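Local coordinates for molybdopterin-guanine dinucleotide biosynthesis protein B (Bacillus subtilis subsp. spizizenii, PDB 4OYH), which probably binds GTP and hydrolyses it weakly, and may act as an adapter in making and using the molybdopterin guanine dinucleotide cofactor, at residues Ile12-Lys23 with Ile108-Val119; Phe26-Ala34 with Asp159-Leu168. The protein carries 2 engineered substitutions. All blocks are in the same frame, centred on the assembly; numbering follows the deposited sequence.

Contact 1. Residues Ile12-Lys23 with Ile108-Val119. With SO4 (sulfate ion), chain F; SO4 (sulfate ion), chain G.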
# COMPACT_ATOMS: atom_id res chain seq x y z
N ILE A 12 -4.42 -11.97 -16.15
CA ILE A 12 -3.07 -11.68 -15.71
C ILE A 12 -2.13 -11.78 -16.90
O ILE A 12 -2.07 -12.78 -17.58
CB ILE A 12 -2.61 -12.64 -14.61
CG1 ILE A 12 -3.57 -12.56 -13.42
CG2 ILE A 12 -1.16 -12.33 -14.16
CD1 ILE A 12 -3.14 -13.33 -12.18
N VAL A 13 -1.40 -10.72 -17.15
CA VAL A 13 -0.26 -10.82 -18.03
C VAL A 13 0.98 -10.27 -17.38
O VAL A 13 0.96 -9.26 -16.65
CB VAL A 13 -0.51 -10.10 -19.33
CG1 VAL A 13 0.63 -10.35 -20.28
CG2 VAL A 13 -1.80 -10.62 -19.94
N GLN A 14 2.09 -10.94 -17.66
CA GLN A 14 3.35 -10.48 -17.16
C GLN A 14 4.27 -9.93 -18.28
O GLN A 14 4.16 -10.28 -19.46
CB GLN A 14 4.07 -11.58 -16.41
CG GLN A 14 3.29 -12.36 -15.43
CD GLN A 14 4.10 -13.49 -14.81
OE1 GLN A 14 3.70 -14.66 -14.80
NE2 GLN A 14 5.24 -13.13 -14.24
N VAL A 15 5.18 -9.08 -17.85
CA VAL A 15 6.29 -8.62 -18.68
C VAL A 15 7.63 -8.93 -17.99
O VAL A 15 7.86 -8.54 -16.85
CB VAL A 15 6.22 -7.12 -18.93
CG1 VAL A 15 7.38 -6.70 -19.81
CG2 VAL A 15 4.89 -6.79 -19.59
N VAL A 16 8.46 -9.69 -18.69
CA VAL A 16 9.74 -10.12 -18.19
C VAL A 16 10.82 -9.83 -19.22
O VAL A 16 10.57 -9.82 -20.41
CB VAL A 16 9.77 -11.62 -17.82
CG1 VAL A 16 8.66 -11.96 -16.90
CG2 VAL A 16 9.77 -12.48 -19.02
N GLY A 17 12.03 -9.59 -18.73
CA GLY A 17 13.12 -9.05 -19.53
C GLY A 17 14.20 -8.54 -18.57
O GLY A 17 13.87 -8.06 -17.49
N PHE A 18 15.47 -8.69 -18.95
CA PHE A 18 16.60 -8.04 -18.24
C PHE A 18 16.44 -6.54 -18.10
O PHE A 18 15.68 -5.89 -18.84
CB PHE A 18 17.94 -8.35 -18.96
CG PHE A 18 18.33 -9.81 -18.89
CD1 PHE A 18 18.61 -10.39 -17.68
CD2 PHE A 18 18.36 -10.60 -20.00
CE1 PHE A 18 18.94 -11.71 -17.59
CE2 PHE A 18 18.69 -11.91 -19.91
CZ PHE A 18 18.97 -12.47 -18.70
N GLN A 19 17.14 -5.99 -17.12
CA GLN A 19 17.20 -4.54 -16.92
C GLN A 19 17.53 -3.83 -18.21
O GLN A 19 18.37 -4.30 -18.99
CB GLN A 19 18.22 -4.23 -15.84
CG GLN A 19 18.19 -2.82 -15.32
CD GLN A 19 19.29 -2.60 -14.31
OE1 GLN A 19 19.58 -3.48 -13.49
NE2 GLN A 19 19.94 -1.44 -14.38
N ASN A 20 16.84 -2.72 -18.46
CA ASN A 20 17.06 -1.87 -19.63
C ASN A 20 16.66 -2.48 -20.98
O ASN A 20 17.13 -2.06 -22.05
CB ASN A 20 18.52 -1.43 -19.66
CG ASN A 20 18.93 -0.73 -18.37
OD1 ASN A 20 19.81 -1.21 -17.64
ND2 ASN A 20 18.27 0.38 -18.06
N SER A 21 15.73 -3.43 -20.93
CA SER A 21 15.07 -3.97 -22.14
C SER A 21 13.98 -3.07 -22.75
O SER A 21 13.56 -3.28 -23.86
CB SER A 21 14.46 -5.34 -21.80
OG SER A 21 15.44 -6.19 -21.22
N GLY A 22 13.49 -2.09 -22.00
CA GLY A 22 12.32 -1.34 -22.39
C GLY A 22 11.06 -1.79 -21.66
O GLY A 22 9.95 -1.53 -22.12
N LYS A 23 11.21 -2.46 -20.51
CA LYS A 23 10.03 -3.01 -19.84
C LYS A 23 9.08 -1.91 -19.39
O LYS A 23 7.90 -1.99 -19.68
CB LYS A 23 10.39 -3.88 -18.63
CG LYS A 23 11.00 -5.22 -18.97
CD LYS A 23 11.31 -6.02 -17.71
CE LYS A 23 12.43 -5.38 -16.89
NZ LYS A 23 12.32 -5.72 -15.46
N ILE A 108 1.82 -7.50 -14.49
CA ILE A 108 2.96 -7.71 -13.59
C ILE A 108 4.28 -7.47 -14.33
O ILE A 108 4.48 -8.02 -15.42
CB ILE A 108 2.97 -9.13 -13.02
CG1 ILE A 108 1.58 -9.47 -12.44
CG2 ILE A 108 4.11 -9.26 -12.04
CD1 ILE A 108 1.56 -10.60 -11.47
N GLU A 109 5.16 -6.64 -13.77
CA GLU A 109 6.55 -6.58 -14.22
C GLU A 109 7.38 -7.57 -13.37
O GLU A 109 7.43 -7.42 -12.15
CB GLU A 109 7.09 -5.14 -14.12
CG GLU A 109 8.61 -4.97 -14.26
CD GLU A 109 9.05 -3.49 -14.33
OE1 GLU A 109 10.24 -3.21 -14.13
OE2 GLU A 109 8.21 -2.61 -14.60
N GLY A 110 8.03 -8.57 -13.98
CA GLY A 110 8.83 -9.55 -13.21
C GLY A 110 8.15 -10.87 -12.77
O GLY A 110 7.21 -11.27 -13.45
N PHE A 111 8.55 -11.48 -11.65
CA PHE A 111 8.24 -12.89 -11.25
C PHE A 111 8.26 -13.84 -12.41
O PHE A 111 7.25 -14.54 -12.66
CB PHE A 111 6.86 -13.08 -10.57
CG PHE A 111 6.64 -12.16 -9.41
CD1 PHE A 111 7.02 -12.54 -8.08
CD2 PHE A 111 6.17 -10.90 -9.65
CE1 PHE A 111 6.87 -11.60 -6.98
CE2 PHE A 111 5.95 -9.92 -8.61
CZ PHE A 111 6.32 -10.28 -7.28
N LYS A 112 9.37 -13.88 -13.14
CA LYS A 112 9.56 -14.86 -14.26
C LYS A 112 9.09 -16.29 -13.98
O LYS A 112 8.82 -17.06 -14.89
CB LYS A 112 11.02 -15.00 -14.60
CG LYS A 112 11.77 -13.69 -14.87
CD LYS A 112 13.24 -13.96 -15.01
CE LYS A 112 13.74 -14.87 -13.95
NZ LYS A 112 14.19 -16.09 -14.68
N LYS A 113 9.10 -16.65 -12.70
CA LYS A 113 8.90 -18.01 -12.24
C LYS A 113 7.43 -18.35 -12.18
O LYS A 113 7.07 -19.51 -12.07
CB LYS A 113 9.51 -18.18 -10.85
CG LYS A 113 8.83 -17.30 -9.74
CD LYS A 113 9.68 -16.09 -9.24
CE LYS A 113 9.29 -15.73 -7.78
NZ LYS A 113 10.38 -15.10 -6.95
N ALA A 114 6.59 -17.32 -12.18
CA ALA A 114 5.14 -17.51 -12.12
C ALA A 114 4.65 -18.17 -13.39
O ALA A 114 5.27 -18.02 -14.44
CB ALA A 114 4.39 -16.12 -11.89
N PRO A 115 3.51 -18.89 -13.30
CA PRO A 115 2.80 -19.59 -14.38
C PRO A 115 1.98 -18.71 -15.34
O PRO A 115 1.43 -19.24 -16.30
CB PRO A 115 1.85 -20.49 -13.63
CG PRO A 115 1.59 -19.75 -12.32
CD PRO A 115 2.90 -19.16 -11.98
N TYR A 116 1.88 -17.41 -15.13
CA TYR A 116 0.90 -16.65 -15.91
C TYR A 116 1.42 -16.30 -17.25
O TYR A 116 2.62 -16.36 -17.50
CB TYR A 116 0.45 -15.41 -15.14
CG TYR A 116 -0.01 -15.82 -13.78
CD1 TYR A 116 -1.27 -16.42 -13.62
CD2 TYR A 116 0.81 -15.70 -12.68
CE1 TYR A 116 -1.70 -16.85 -12.37
CE2 TYR A 116 0.40 -16.13 -11.42
CZ TYR A 116 -0.88 -16.71 -11.28
OH TYR A 116 -1.30 -17.12 -10.04
N PRO A 117 0.52 -16.03 -18.19
CA PRO A 117 0.99 -15.73 -19.54
C PRO A 117 1.94 -14.54 -19.49
O PRO A 117 1.73 -13.67 -18.66
CB PRO A 117 -0.27 -15.40 -20.31
CG PRO A 117 -1.41 -15.91 -19.47
CD PRO A 117 -0.93 -15.87 -18.06
N LYS A 118 2.94 -14.46 -20.35
CA LYS A 118 3.89 -13.40 -20.21
C LYS A 118 4.45 -13.01 -21.53
O LYS A 118 4.47 -13.79 -22.45
CB LYS A 118 4.99 -13.80 -19.26
CG LYS A 118 5.50 -15.19 -19.40
CD LYS A 118 6.41 -15.52 -18.25
CE LYS A 118 5.68 -15.71 -16.94
NZ LYS A 118 5.14 -17.09 -16.75
N VAL A 119 4.84 -11.75 -21.61
CA VAL A 119 5.48 -11.24 -22.79
C VAL A 119 6.97 -11.09 -22.41
O VAL A 119 7.30 -10.62 -21.31
CB VAL A 119 4.80 -9.93 -23.23
CG1 VAL A 119 5.71 -9.08 -24.07
CG2 VAL A 119 3.50 -10.27 -23.96
S SO4 F . 13.78 -1.69 -18.18
O1 SO4 F . 14.87 -1.76 -17.20
O2 SO4 F . 12.60 -1.27 -17.46
O3 SO4 F . 14.13 -0.84 -19.32
O4 SO4 F . 13.52 -3.00 -18.77
S SO4 G . 12.19 -11.92 -11.26
O1 SO4 G . 12.21 -12.26 -9.84
O2 SO4 G . 11.65 -10.58 -11.47
O3 SO4 G . 13.54 -11.97 -11.80
O4 SO4 G . 11.36 -12.91 -11.91
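Gln-14 and the turn Phe-111 to Ala-114 share the main polar link: the buried amide NE2 donates to Phe-111 O at 2.9 Å, from above the carbonyl plane, while Ala-114 N reaches the same oxygen from the opposite face. A second, weak bond runs from Gln-14 NE2 to Gly-110 O at 2.8 Å. Gln-14 OE1 accepts weakly from Tyr-116 N and lies at the edge of the Tyr-116 ring, near its plane. The Gln-14 side chain is extended beyond CG (chi2 177°), which carries the amide into the turn. The backbone of strand 12-16 runs parallel to two partners: Val-15 N meets Ile-108 O at 2.7 Å on one side, and Val-119 N meets Gln-14 O at 2.7 Å on the other. Past the strand comes a Walker A P-loop, where Lys-23 NZ forms a salt bridge to Glu-109 OE1 at 3.5 Å and backbone amides of Asn-20 to Lys-23 hold a sulfate, among them Lys-23 N to O4 at 2.9 Å, consistent with a GTP phosphate site. Lys-112 N binds a second sulfate. At the start of the strand, Ile-12 CD1 makes a CH-pi contact with one face of the Tyr-116 ring, and Pro-115 CG covers the other. Strand 12-16 lies between strands 105-109 and 118-122; helix 91-100 packs against Ile-12, Ile-108 and Tyr-116, helix 161-171 against Val-13, helix 23-35 against Val-15, and both of these against Val-119.

Contact 2. Residues Phe26-Ala34 with Asp159-Leu168. Engineered in segment 159-168: Leu-166 (natural residue Phe).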
# COMPACT_ATOMS: atom_id res chain seq x y z
N PHE A 26 7.18 -0.15 -22.30
CA PHE A 26 6.14 -1.04 -22.76
C PHE A 26 4.92 -1.03 -21.82
O PHE A 26 3.80 -0.81 -22.27
CB PHE A 26 6.72 -2.44 -22.90
CG PHE A 26 5.82 -3.37 -23.55
CD1 PHE A 26 5.23 -3.05 -24.74
CD2 PHE A 26 5.54 -4.60 -22.97
CE1 PHE A 26 4.36 -3.94 -25.35
CE2 PHE A 26 4.70 -5.49 -23.57
CZ PHE A 26 4.10 -5.17 -24.76
N ILE A 27 5.15 -1.24 -20.53
CA ILE A 27 4.10 -1.19 -19.51
C ILE A 27 3.36 0.14 -19.52
O ILE A 27 2.13 0.19 -19.47
CB ILE A 27 4.70 -1.49 -18.10
CG1 ILE A 27 4.81 -3.02 -17.90
CG2 ILE A 27 3.84 -0.93 -16.97
CD1 ILE A 27 6.11 -3.48 -17.25
N GLU A 28 4.12 1.22 -19.62
CA GLU A 28 3.56 2.56 -19.68
C GLU A 28 2.57 2.71 -20.81
O GLU A 28 1.47 3.20 -20.61
CB GLU A 28 4.67 3.56 -19.90
CG GLU A 28 5.02 4.37 -18.73
CD GLU A 28 5.47 5.73 -19.19
OE1 GLU A 28 6.43 5.77 -20.00
OE2 GLU A 28 4.87 6.74 -18.75
N ARG A 29 3.02 2.35 -22.01
CA ARG A 29 2.16 2.29 -23.17
C ARG A 29 0.89 1.47 -22.93
O ARG A 29 -0.21 1.91 -23.25
CB ARG A 29 2.90 1.72 -24.36
CG ARG A 29 3.01 2.67 -25.53
CD ARG A 29 4.02 3.78 -25.25
NE ARG A 29 4.95 3.98 -26.37
CZ ARG A 29 5.77 3.05 -26.86
NH1 ARG A 29 5.79 1.82 -26.36
NH2 ARG A 29 6.57 3.36 -27.87
N ILE A 30 1.03 0.31 -22.31
CA ILE A 30 -0.15 -0.50 -21.99
C ILE A 30 -1.09 0.15 -20.99
O ILE A 30 -2.31 0.05 -21.13
CB ILE A 30 0.25 -1.83 -21.41
CG1 ILE A 30 1.11 -2.62 -22.41
CG2 ILE A 30 -1.00 -2.60 -20.95
CD1 ILE A 30 1.91 -3.74 -21.75
N LEU A 31 -0.54 0.73 -19.94
CA LEU A 31 -1.41 1.33 -18.93
C LEU A 31 -2.15 2.57 -19.46
O LEU A 31 -3.34 2.75 -19.17
CB LEU A 31 -0.62 1.68 -17.69
CG LEU A 31 -0.06 0.49 -16.93
CD1 LEU A 31 0.86 0.94 -15.80
CD2 LEU A 31 -1.19 -0.39 -16.41
N GLU A 32 -1.46 3.40 -20.24
CA GLU A 32 -2.07 4.59 -20.85
C GLU A 32 -3.27 4.14 -21.67
O GLU A 32 -4.39 4.61 -21.47
CB GLU A 32 -1.05 5.35 -21.73
CG GLU A 32 0.07 6.10 -20.94
CD GLU A 32 1.42 6.24 -21.67
OE1 GLU A 32 2.34 6.90 -21.13
OE2 GLU A 32 1.59 5.69 -22.78
N LYS A 33 -3.06 3.16 -22.54
CA LYS A 33 -4.15 2.71 -23.38
C LYS A 33 -5.26 2.01 -22.58
O LYS A 33 -6.39 2.02 -23.02
CB LYS A 33 -3.64 1.79 -24.48
CG LYS A 33 -4.54 1.80 -25.71
CD LYS A 33 -3.82 1.41 -26.99
CE LYS A 33 -4.73 1.55 -28.21
NZ LYS A 33 -4.24 0.80 -29.42
N ALA A 34 -4.96 1.45 -21.42
CA ALA A 34 -6.02 0.86 -20.58
C ALA A 34 -6.91 1.92 -19.88
O ALA A 34 -8.10 1.67 -19.63
CB ALA A 34 -5.41 -0.07 -19.54
N ASP A 159 8.40 -1.26 -30.63
CA ASP A 159 7.48 -0.12 -30.73
C ASP A 159 6.22 -0.46 -31.52
O ASP A 159 5.43 0.43 -31.84
CB ASP A 159 8.20 1.07 -31.38
CG ASP A 159 9.46 1.47 -30.63
OD1 ASP A 159 9.42 1.52 -29.38
OD2 ASP A 159 10.49 1.73 -31.29
N ASP A 160 6.03 -1.74 -31.81
CA ASP A 160 4.86 -2.22 -32.53
C ASP A 160 3.60 -2.12 -31.64
O ASP A 160 3.54 -2.74 -30.56
CB ASP A 160 5.10 -3.67 -32.99
CG ASP A 160 4.15 -4.12 -34.12
OD1 ASP A 160 2.95 -3.80 -34.08
OD2 ASP A 160 4.62 -4.82 -35.04
N PRO A 161 2.59 -1.34 -32.08
CA PRO A 161 1.36 -1.14 -31.30
C PRO A 161 0.50 -2.38 -31.17
O PRO A 161 -0.32 -2.48 -30.25
CB PRO A 161 0.60 -0.08 -32.11
CG PRO A 161 1.09 -0.24 -33.48
CD PRO A 161 2.55 -0.56 -33.33
N VAL A 162 0.63 -3.30 -32.12
CA VAL A 162 -0.09 -4.57 -32.03
C VAL A 162 0.32 -5.30 -30.75
O VAL A 162 -0.51 -5.92 -30.12
CB VAL A 162 0.18 -5.46 -33.26
CG1 VAL A 162 -0.56 -6.78 -33.14
CG2 VAL A 162 -0.24 -4.75 -34.51
N ALA A 163 1.59 -5.18 -30.37
CA ALA A 163 2.11 -5.87 -29.21
C ALA A 163 1.50 -5.32 -27.94
O ALA A 163 1.23 -6.08 -27.05
CB ALA A 163 3.65 -5.78 -29.14
N VAL A 164 1.26 -4.01 -27.85
CA VAL A 164 0.55 -3.55 -26.66
C VAL A 164 -0.93 -3.93 -26.76
O VAL A 164 -1.57 -4.20 -25.74
CB VAL A 164 0.69 -2.02 -26.38
CG1 VAL A 164 1.94 -1.41 -27.03
CG2 VAL A 164 -0.55 -1.28 -26.73
N ASP A 165 -1.46 -3.98 -27.98
CA ASP A 165 -2.87 -4.38 -28.21
C ASP A 165 -3.05 -5.87 -27.91
O ASP A 165 -4.11 -6.30 -27.46
CB ASP A 165 -3.31 -4.09 -29.66
CG ASP A 165 -3.64 -2.60 -29.92
OD1 ASP A 165 -3.80 -1.82 -28.96
OD2 ASP A 165 -3.75 -2.21 -31.11
N LEU A 166 -2.01 -6.66 -28.16
CA LEU A 166 -2.06 -8.07 -27.86
C LEU A 166 -2.17 -8.21 -26.36
O LEU A 166 -2.88 -9.07 -25.87
CB LEU A 166 -0.82 -8.80 -28.42
CG LEU A 166 -0.69 -10.29 -28.11
CD1 LEU A 166 0.18 -10.96 -29.12
CD2 LEU A 166 -0.07 -10.56 -26.76
N VAL A 167 -1.51 -7.37 -25.60
CA VAL A 167 -1.56 -7.56 -24.16
C VAL A 167 -2.93 -7.20 -23.63
O VAL A 167 -3.46 -7.86 -22.74
CB VAL A 167 -0.48 -6.75 -23.44
CG1 VAL A 167 -0.64 -6.89 -21.93
CG2 VAL A 167 0.89 -7.22 -23.83
N LEU A 168 -3.52 -6.16 -24.20
CA LEU A 168 -4.79 -5.66 -23.71
C LEU A 168 -5.91 -6.61 -24.02
O LEU A 168 -6.88 -6.74 -23.25
CB LEU A 168 -5.07 -4.28 -24.31
CG LEU A 168 -4.21 -3.19 -23.69
CD1 LEU A 168 -4.05 -2.00 -24.61
CD2 LEU A 168 -4.83 -2.75 -22.42
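Helices 26-34 and 161-168 cross at -61°, their axes 9.5 Å apart at the closest, with Ile-30 and Val-164 facing each other near the crossing. The pair belongs to the P-loop NTPase fold: the first is part of the helix that follows the Walker A loop, the second part of the last helix of the chain, and both pack on the central parallel sheet. Val-164 is a knob in a hole formed by Phe-26, Arg-29, Ile-30 and Lys-33. Its CG1 lies 3.9 Å from Phe-26 CE1, and its CB faces Ile-30 CG1. The Phe-26 side chain swings across to the second helix because CG is anti to the backbone N (chi1 -171°). Its rim meets Ala-163 O edge-on, CZ touches Val-167 CG2 at 3.9 Å, and Ile-30 CD1 covers one face of the ring. Ile-30 CD1 also packs on Val-167 CG1, the two side chains crossing at about a right angle. Farther along, Leu-168 splits its methyl groups: CD1 rests on Lys-33 CB at 3.8 Å, and CD2 reaches Ala-34 CB at 4.0 Å.

Charged groups border this apolar core. A long salt bridge joins Arg-29 NH2 to Asp-159 OD1 at 3.7 Å; the carboxylate oxygen lies at the edge of the guanidinium, yet the two planes are 88° apart. Asp-160 caps the second helix through its OD1, which accepts from Val-162 N. The engineered Leu-166 touches Phe-156 of strand 155-156. Lys-33 runs extended past Leu-168 CD1, crossing that side chain obliquely, and its NZ closes a salt bridge by donating to the syn lone pair of Asp-165 OD1 at 2.7 Å.

Overall arrangement
The segments of the two contacts alternate along the chain, and strand 12-16 of contact 1 leads through the P-loop into helix 23-35 of contact 2. Their centres are 14 Å apart and their side chains meet. Val-119 CG1 lies 3.8 Å from Phe-26 CE2, and Val-119 CG2 is 4.0 Å from Val-167 CG2, which places one sheet residue against both helices. Ile-27 CD1 packs between Val-15 CB, at 4.0 Å, and Glu-109 OE2, at 3.5 Å. Contact 1 holds Asn-20 to Lys-23 of the probable GTP site, marked by the sulfate in the P-loop; in contact 2 the Phe-26 side chain lies near the P-loop without touching it.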